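PDB 7CTP: protein Niban 2 from Homo sapiens, which may help to suppress apoptosis and may promote melanoma cell invasion, the crystallised part including a PH domain. Local coordinates for residues A[54-58]-A[478-482]; A[63-67]-A[389-393]. All blocks are in the same frame, centred on the assembly; numbering follows the deposited sequence.

Contact 1: A[54-58]-A[478-482]; sequences QAQLL and KYDYD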
ATOM      1  N   GLN A  54      -9.343 -19.970   8.232  1.00 61.14           N
ATOM      2  CA  GLN A  54     -10.443 -19.043   8.454  1.00 55.26           C
ATOM      3  C   GLN A  54     -10.181 -18.219   9.707  1.00 49.48           C
ATOM      4  O   GLN A  54      -9.622 -18.712  10.691  1.00 52.24           O
ATOM      5  CB  GLN A  54     -11.769 -19.792   8.578  1.00 53.87           C
ATOM      6  CG  GLN A  54     -12.984 -18.875   8.679  1.00 56.81           C
ATOM      7  CD  GLN A  54     -14.221 -19.452   8.017  1.00 68.29           C
ATOM      8  OE1 GLN A  54     -14.397 -19.351   6.800  1.00 75.11           O
ATOM      9  NE2 GLN A  54     -15.095 -20.050   8.821  1.00 71.77           N
ATOM     10  N   ALA A  55     -10.563 -16.948   9.649  1.00 40.85           N
ATOM     11  CA  ALA A  55     -10.410 -16.076  10.800  1.00 42.31           C
ATOM     12  C   ALA A  55     -11.481 -16.385  11.842  1.00 38.47           C
ATOM     13  O   ALA A  55     -12.499 -17.024  11.559  1.00 36.05           O
ATOM     14  CB  ALA A  55     -10.493 -14.610  10.381  1.00 36.73           C
ATOM     15  N   GLN A  56     -11.231 -15.929  13.070  1.00 32.50           N
ATOM     16  CA  GLN A  56     -12.217 -16.063  14.134  1.00 33.31           C
ATOM     17  C   GLN A  56     -13.234 -14.935  14.084  1.00 37.86           C
ATOM     18  O   GLN A  56     -14.429 -15.160  14.309  1.00 33.20           O
ATOM     19  CB  GLN A  56     -11.522 -16.097  15.493  1.00 35.65           C
ATOM     20  CG  GLN A  56     -10.483 -17.181  15.611  1.00 41.61           C
ATOM     21  CD  GLN A  56     -10.969 -18.368  16.396  1.00 53.03           C
ATOM     22  OE1 GLN A  56     -12.154 -18.689  16.382  1.00 63.80           O
ATOM     23  NE2 GLN A  56     -10.052 -19.029  17.100  1.00 46.23           N
ATOM     24  N   LEU A  57     -12.780 -13.718  13.792  1.00 29.67           N
ATOM     25  CA  LEU A  57     -13.710 -12.616  13.603  1.00 30.23           C
ATOM     26  C   LEU A  57     -14.425 -12.767  12.268  1.00 31.41           C
ATOM     27  O   LEU A  57     -13.918 -13.397  11.332  1.00 34.30           O
ATOM     28  CB  LEU A  57     -12.981 -11.267  13.659  1.00 28.81           C
ATOM     29  CG  LEU A  57     -12.426 -10.822  15.016  1.00 37.28           C
ATOM     30  CD1 LEU A  57     -11.549  -9.577  14.879  1.00 30.59           C
ATOM     31  CD2 LEU A  57     -13.567 -10.548  15.977  1.00 28.91           C
ATOM     32  N   LEU A  58     -15.623 -12.206  12.195  1.00 32.45           N
ATOM     33  CA  LEU A  58     -16.335 -12.128  10.933  1.00 40.07           C
ATOM     34  C   LEU A  58     -15.836 -10.924  10.146  1.00 44.36           C
ATOM     35  O   LEU A  58     -15.320  -9.959  10.716  1.00 31.21           O
ATOM     36  CB  LEU A  58     -17.837 -12.012  11.169  1.00 32.42           C
ATOM     37  CG  LEU A  58     -18.438 -13.117  12.033  1.00 39.96           C
ATOM     38  CD1 LEU A  58     -19.927 -12.909  12.164  1.00 40.09           C
ATOM     39  CD2 LEU A  58     -18.125 -14.483  11.440  1.00 42.02           C
ATOM     40  N   LYS A 478     -12.002 -13.536  20.216  1.00 27.59           N
ATOM     41  CA  LYS A 478     -11.768 -13.689  18.781  1.00 28.61           C
ATOM     42  C   LYS A 478     -10.749 -12.666  18.292  1.00 30.05           C
ATOM     43  O   LYS A 478      -9.880 -12.989  17.471  1.00 26.09           O
ATOM     44  CB  LYS A 478     -13.078 -13.555  18.002  1.00 28.14           C
ATOM     45  CG  LYS A 478     -14.139 -14.607  18.360  1.00 32.10           C
ATOM     46  CD  LYS A 478     -15.464 -14.301  17.672  1.00 35.24           C
ATOM     47  CE  LYS A 478     -16.568 -15.257  18.128  1.00 41.82           C
ATOM     48  NZ  LYS A 478     -16.330 -16.652  17.664  1.00 43.77           N
ATOM     49  N   TYR A 479     -10.836 -11.431  18.793  1.00 25.70           N
ATOM     50  CA  TYR A 479      -9.879 -10.404  18.393  1.00 31.40           C
ATOM     51  C   TYR A 479      -8.453 -10.802  18.758  1.00 30.60           C
ATOM     52  O   TYR A 479      -7.527 -10.656  17.947  1.00 27.39           O
ATOM     53  CB  TYR A 479     -10.231  -9.061  19.035  1.00 27.93           C
ATOM     54  CG  TYR A 479      -9.242  -7.978  18.661  1.00 24.18           C
ATOM     55  CD1 TYR A 479      -8.076  -7.775  19.398  1.00 26.55           C
ATOM     56  CD2 TYR A 479      -9.456  -7.185  17.539  1.00 35.06           C
ATOM     57  CE1 TYR A 479      -7.161  -6.792  19.029  1.00 26.08           C
ATOM     58  CE2 TYR A 479      -8.552  -6.205  17.168  1.00 34.98           C
ATOM     59  CZ  TYR A 479      -7.410  -6.018  17.916  1.00 29.99           C
ATOM     60  OH  TYR A 479      -6.522  -5.042  17.529  1.00 32.58           O
ATOM     61  N   ASP A 480      -8.249 -11.277  19.990  1.00 26.48           N
ATOM     62  CA  ASP A 480      -6.900 -11.592  20.448  1.00 28.93           C
ATOM     63  C   ASP A 480      -6.290 -12.720  19.628  1.00 36.88           C
ATOM     64  O   ASP A 480      -5.086 -12.709  19.335  1.00 30.78           O
ATOM     65  CB  ASP A 480      -6.916 -11.957  21.932  1.00 34.25           C
ATOM     66  CG  ASP A 480      -7.226 -10.777  22.816  1.00 35.55           C
ATOM     67  OD1 ASP A 480      -7.031  -9.627  22.360  1.00 32.36           O
ATOM     68  OD2 ASP A 480      -7.674 -10.999  23.966  1.00 33.91           O
ATOM     69  N   TYR A 481      -7.108 -13.702  19.243  1.00 31.59           N
ATOM     70  CA  TYR A 481      -6.623 -14.775  18.383  1.00 30.44           C
ATOM     71  C   TYR A 481      -6.234 -14.242  17.010  1.00 30.15           C
ATOM     72  O   TYR A 481      -5.136 -14.519  16.511  1.00 32.33           O
ATOM     73  CB  TYR A 481      -7.688 -15.864  18.260  1.00 38.20           C
ATOM     74  CG  TYR A 481      -7.227 -17.121  17.538  1.00 39.09           C
ATOM     75  CD1 TYR A 481      -7.200 -17.187  16.148  1.00 40.66           C
ATOM     76  CD2 TYR A 481      -6.837 -18.248  18.250  1.00 42.03           C
ATOM     77  CE1 TYR A 481      -6.800 -18.332  15.492  1.00 38.90           C
ATOM     78  CE2 TYR A 481      -6.430 -19.400  17.600  1.00 42.14           C
ATOM     79  CZ  TYR A 481      -6.415 -19.436  16.221  1.00 48.22           C
ATOM     80  OH  TYR A 481      -6.012 -20.582  15.561  1.00 47.10           O
ATOM     81  N   ASP A 482      -7.122 -13.464  16.388  1.00 31.93           N
ATOM     82  CA  ASP A 482      -6.865 -12.974  15.036  1.00 27.17           C
ATOM     83  C   ASP A 482      -5.699 -11.997  15.011  1.00 32.84           C
ATOM     84  O   ASP A 482      -4.918 -11.979  14.055  1.00 30.93           O
ATOM     85  CB  ASP A 482      -8.109 -12.304  14.471  1.00 30.25           C
ATOM     86  CG  ASP A 482      -9.110 -13.295  13.935  1.00 31.15           C
ATOM     87  OD1 ASP A 482      -8.844 -14.514  13.996  1.00 35.48           O
ATOM     88  OD2 ASP A 482     -10.160 -12.835  13.455  1.00 32.23           O
TER

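Contact 2: A[63-67]-A[389-393]; sequences PLDER and EKLSR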
ATOM      1  N   PRO A  63     -20.149  -3.101   1.818  1.00 49.86           N
ATOM      2  CA  PRO A  63     -19.593  -1.880   2.411  1.00 38.07           C
ATOM      3  C   PRO A  63     -20.619  -1.162   3.273  1.00 41.09           C
ATOM      4  O   PRO A  63     -21.832  -1.335   3.131  1.00 35.94           O
ATOM      5  CB  PRO A  63     -19.204  -1.029   1.192  1.00 36.52           C
ATOM      6  CG  PRO A  63     -19.033  -2.005   0.092  1.00 46.16           C
ATOM      7  CD  PRO A  63     -20.047  -3.083   0.346  1.00 45.40           C
ATOM      8  N   LEU A  64     -20.106  -0.350   4.190  1.00 30.39           N
ATOM      9  CA  LEU A  64     -20.973   0.547   4.933  1.00 29.75           C
ATOM     10  C   LEU A  64     -21.720   1.447   3.962  1.00 32.26           C
ATOM     11  O   LEU A  64     -21.251   1.722   2.853  1.00 33.03           O
ATOM     12  CB  LEU A  64     -20.150   1.390   5.907  1.00 29.12           C
ATOM     13  CG  LEU A  64     -19.505   0.601   7.042  1.00 34.80           C
ATOM     14  CD1 LEU A  64     -18.282   1.350   7.598  1.00 34.92           C
ATOM     15  CD2 LEU A  64     -20.527   0.322   8.149  1.00 35.39           C
ATOM     16  N   ASP A  65     -22.906   1.887   4.375  1.00 35.44           N
ATOM     17  CA  ASP A  65     -23.616   2.908   3.612  1.00 38.97           C
ATOM     18  C   ASP A  65     -22.688   4.089   3.364  1.00 37.95           C
ATOM     19  O   ASP A  65     -21.911   4.479   4.240  1.00 38.62           O
ATOM     20  CB  ASP A  65     -24.866   3.373   4.361  1.00 38.91           C
ATOM     21  CG  ASP A  65     -25.964   2.329   4.367  1.00 45.40           C
ATOM     22  OD1 ASP A  65     -25.844   1.325   3.634  1.00 39.14           O
ATOM     23  OD2 ASP A  65     -26.950   2.527   5.106  1.00 51.60           O
ATOM     24  N   GLU A  66     -22.738   4.625   2.150  1.00 37.86           N
ATOM     25  CA  GLU A  66     -21.812   5.679   1.757  1.00 40.13           C
ATOM     26  C   GLU A  66     -22.165   6.968   2.483  1.00 45.59           C
ATOM     27  O   GLU A  66     -23.311   7.430   2.416  1.00 35.32           O
ATOM     28  CB  GLU A  66     -21.847   5.877   0.243  1.00 43.04           C
ATOM     29  CG  GLU A  66     -21.433   4.637  -0.535  1.00 35.71           C
ATOM     30  CD  GLU A  66     -21.447   4.840  -2.037  1.00 42.23           C
ATOM     31  OE1 GLU A  66     -21.902   5.911  -2.491  1.00 46.71           O
ATOM     32  OE2 GLU A  66     -21.004   3.921  -2.760  1.00 47.16           O
ATOM     33  N   ARG A  67     -21.191   7.525   3.204  1.00 35.05           N
ATOM     34  CA  ARG A  67     -21.330   8.806   3.882  1.00 36.34           C
ATOM     35  C   ARG A  67     -20.090   9.640   3.609  1.00 33.75           C
ATOM     36  O   ARG A  67     -19.008   9.103   3.365  1.00 30.63           O
ATOM     37  CB  ARG A  67     -21.514   8.652   5.399  1.00 39.09           C
ATOM     38  CG  ARG A  67     -22.704   7.797   5.811  1.00 52.47           C
ATOM     39  CD  ARG A  67     -23.559   8.467   6.889  1.00 58.69           C
ATOM     40  NE  ARG A  67     -22.965   8.354   8.223  1.00 83.08           N
ATOM     41  CZ  ARG A  67     -23.648   8.073   9.332  1.00 67.01           C
ATOM     42  NH1 ARG A  67     -24.957   7.861   9.269  1.00 68.80           N
ATOM     43  NH2 ARG A  67     -23.025   7.991  10.501  1.00 67.56           N
ATOM     44  N   GLU A 389     -25.177   2.141  14.776  1.00 41.82           N
ATOM     45  CA  GLU A 389     -24.804   2.800  13.532  1.00 44.86           C
ATOM     46  C   GLU A 389     -23.501   3.573  13.691  1.00 42.30           C
ATOM     47  O   GLU A 389     -22.654   3.569  12.788  1.00 39.64           O
ATOM     48  CB  GLU A 389     -25.934   3.719  13.073  1.00 51.88           C
ATOM     49  CG  GLU A 389     -25.846   4.129  11.618  1.00 58.72           C
ATOM     50  CD  GLU A 389     -24.892   5.277  11.401  1.00 63.41           C
ATOM     51  OE1 GLU A 389     -24.634   6.034  12.365  1.00 64.17           O
ATOM     52  OE2 GLU A 389     -24.398   5.411  10.261  1.00 57.16           O
ATOM     53  N   LYS A 390     -23.318   4.232  14.837  1.00 40.70           N
ATOM     54  CA  LYS A 390     -22.074   4.952  15.087  1.00 43.03           C
ATOM     55  C   LYS A 390     -20.921   3.986  15.322  1.00 39.44           C
ATOM     56  O   LYS A 390     -19.807   4.204  14.830  1.00 36.48           O
ATOM     57  CB  LYS A 390     -22.242   5.900  16.275  1.00 40.22           C
ATOM     58  CG  LYS A 390     -22.766   7.284  15.885  1.00 56.54           C
ATOM     59  CD  LYS A 390     -23.331   8.053  17.079  1.00 58.38           C
ATOM     60  CE  LYS A 390     -22.288   8.951  17.739  1.00 52.02           C
ATOM     61  NZ  LYS A 390     -21.096   8.207  18.242  1.00 67.51           N
ATOM     62  N   LEU A 391     -21.169   2.905  16.070  1.00 30.09           N
ATOM     63  CA  LEU A 391     -20.113   1.929  16.321  1.00 35.45           C
ATOM     64  C   LEU A 391     -19.690   1.236  15.033  1.00 31.74           C
ATOM     65  O   LEU A 391     -18.512   0.898  14.863  1.00 28.29           O
ATOM     66  CB  LEU A 391     -20.571   0.894  17.348  1.00 34.28           C
ATOM     67  CG  LEU A 391     -19.489  -0.107  17.773  1.00 35.74           C
ATOM     68  CD1 LEU A 391     -18.491   0.564  18.708  1.00 28.20           C
ATOM     69  CD2 LEU A 391     -20.081  -1.359  18.416  1.00 34.42           C
ATOM     70  N   SER A 392     -20.644   1.019  14.116  1.00 34.19           N
ATOM     71  CA  SER A 392     -20.364   0.301  12.875  1.00 27.36           C
ATOM     72  C   SER A 392     -19.288   0.986  12.048  1.00 36.08           C
ATOM     73  O   SER A 392     -18.633   0.331  11.226  1.00 33.53           O
ATOM     74  CB  SER A 392     -21.636   0.149  12.032  1.00 26.67           C
ATOM     75  OG  SER A 392     -22.016   1.372  11.416  1.00 33.49           O
ATOM     76  N   ARG A 393     -19.085   2.290  12.252  1.00 29.56           N
ATOM     77  CA  ARG A 393     -18.157   3.088  11.459  1.00 29.53           C
ATOM     78  C   ARG A 393     -16.844   3.371  12.175  1.00 31.58           C
ATOM     79  O   ARG A 393     -16.038   4.165  11.668  1.00 27.66           O
ATOM     80  CB  ARG A 393     -18.813   4.412  11.075  1.00 33.47           C
ATOM     81  CG  ARG A 393     -20.156   4.236  10.440  1.00 45.95           C
ATOM     82  CD  ARG A 393     -20.637   5.498   9.766  1.00 45.75           C
ATOM     83  NE  ARG A 393     -21.645   5.154   8.774  1.00 65.66           N
ATOM     84  CZ  ARG A 393     -21.411   5.073   7.471  1.00 45.57           C
ATOM     85  NH1 ARG A 393     -20.201   5.347   6.988  1.00 42.75           N
ATOM     86  NH2 ARG A 393     -22.395   4.732   6.652  1.00 41.27           N
TER

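Contact 1: A[54-58]-A[478-482]
With CG beside its backbone N (chi1 -81°), D482 directs its carboxylate off helix 464-511 at the backbone amides of Q56 and L57, while Y481, its CG anti to the backbone N (chi1 -172°), swings its ring over the end of Q56. The carboxylate takes one amide on each oxygen: Q56 N gives a nearly straight bond to the syn lone pair of D482 OD1 at 2.9 Å, and L57 N reaches D482 OD2 at 2.8 Å, from the syn side but tilted out of the carboxylate plane. Q56 bends at chi2, which sets its NE2 above the centre of the Y481 ring, 3.4 Å from Y481 CG, with amide and ring planes 88° apart; Q56 CG touches Y481 CD1 at 3.3 Å. L57 packs against the same helix, its CD2 3.7 Å from K478 CB and its CD1 4.1 Å from Y479 CD2. With an alanine in place of D482, the amides of Q56 and L57 would lose this acceptor, and the loop is likely to be held less firmly here. Buried and gripped by two N-H groups, the carboxylate is probably ionised, holding an irregular chain to a helix through its backbone.

Contact 2: A[63-67]-A[389-393]
R393 meets the 63-67 loop with the edge of its guanidinium: NH2 points almost straight at D65 O, but at 2.5 Å, shorter than a normal hydrogen bond, the exact length is doubtful; NH1 adds a weak bond to the same oxygen. R67 folds over one face of that guanidinium, its CG 3.2 Å from R393 NH2, while L64 CB lies over the opposite face, 4.1 Å from the same nitrogen. Bends at chi2 and chi3 turn the R67 guanidinium back flat over R393, centres 4.2 Å apart and planes at 15°. E389 probably offsets the like charges of the stacked pair. Its OE2 lies over a face of the R67 guanidinium, 2.7 Å from R67 NH1, a salt bridge and not an in-plane hydrogen bond, and accepts R393 NE at 3.1 Å from above the carboxylate plane; OE1 takes a weak bond from R67 NH2. Further out, S392 OG donates to E389 O at 2.7 Å, linking S392 to the backbone one turn earlier, and L64 CD2 rests 3.6 Å from S392 O. Two stacked arginines sharing one glutamate form a surface salt-bridge network, joining a short helix's end region to the loop before strand 70-77 of the PH-domain sheet.

Overall arrangement
Both contacts fasten the same connection, the loop between helix 10-48 and strand 70-77, to parts of the helical body that come much later in the chain. Contact 1 pins its earlier portion to helix 464-511, and contact 2 its later portion to residues 389-393, at the end region of helix 384-391. The order along the chain is 54-58, 63-67, 389-393, 478-482, so contact 2 is nested inside contact 1. Their centres lie 21 Å apart, with nearest atoms about 11 Å apart and no touch. Helices 342-378 and 422-455 run beside both. Held at two points, the linker probably helps to set how the PH domain sits against the helices in this N-terminal part of Niban 2.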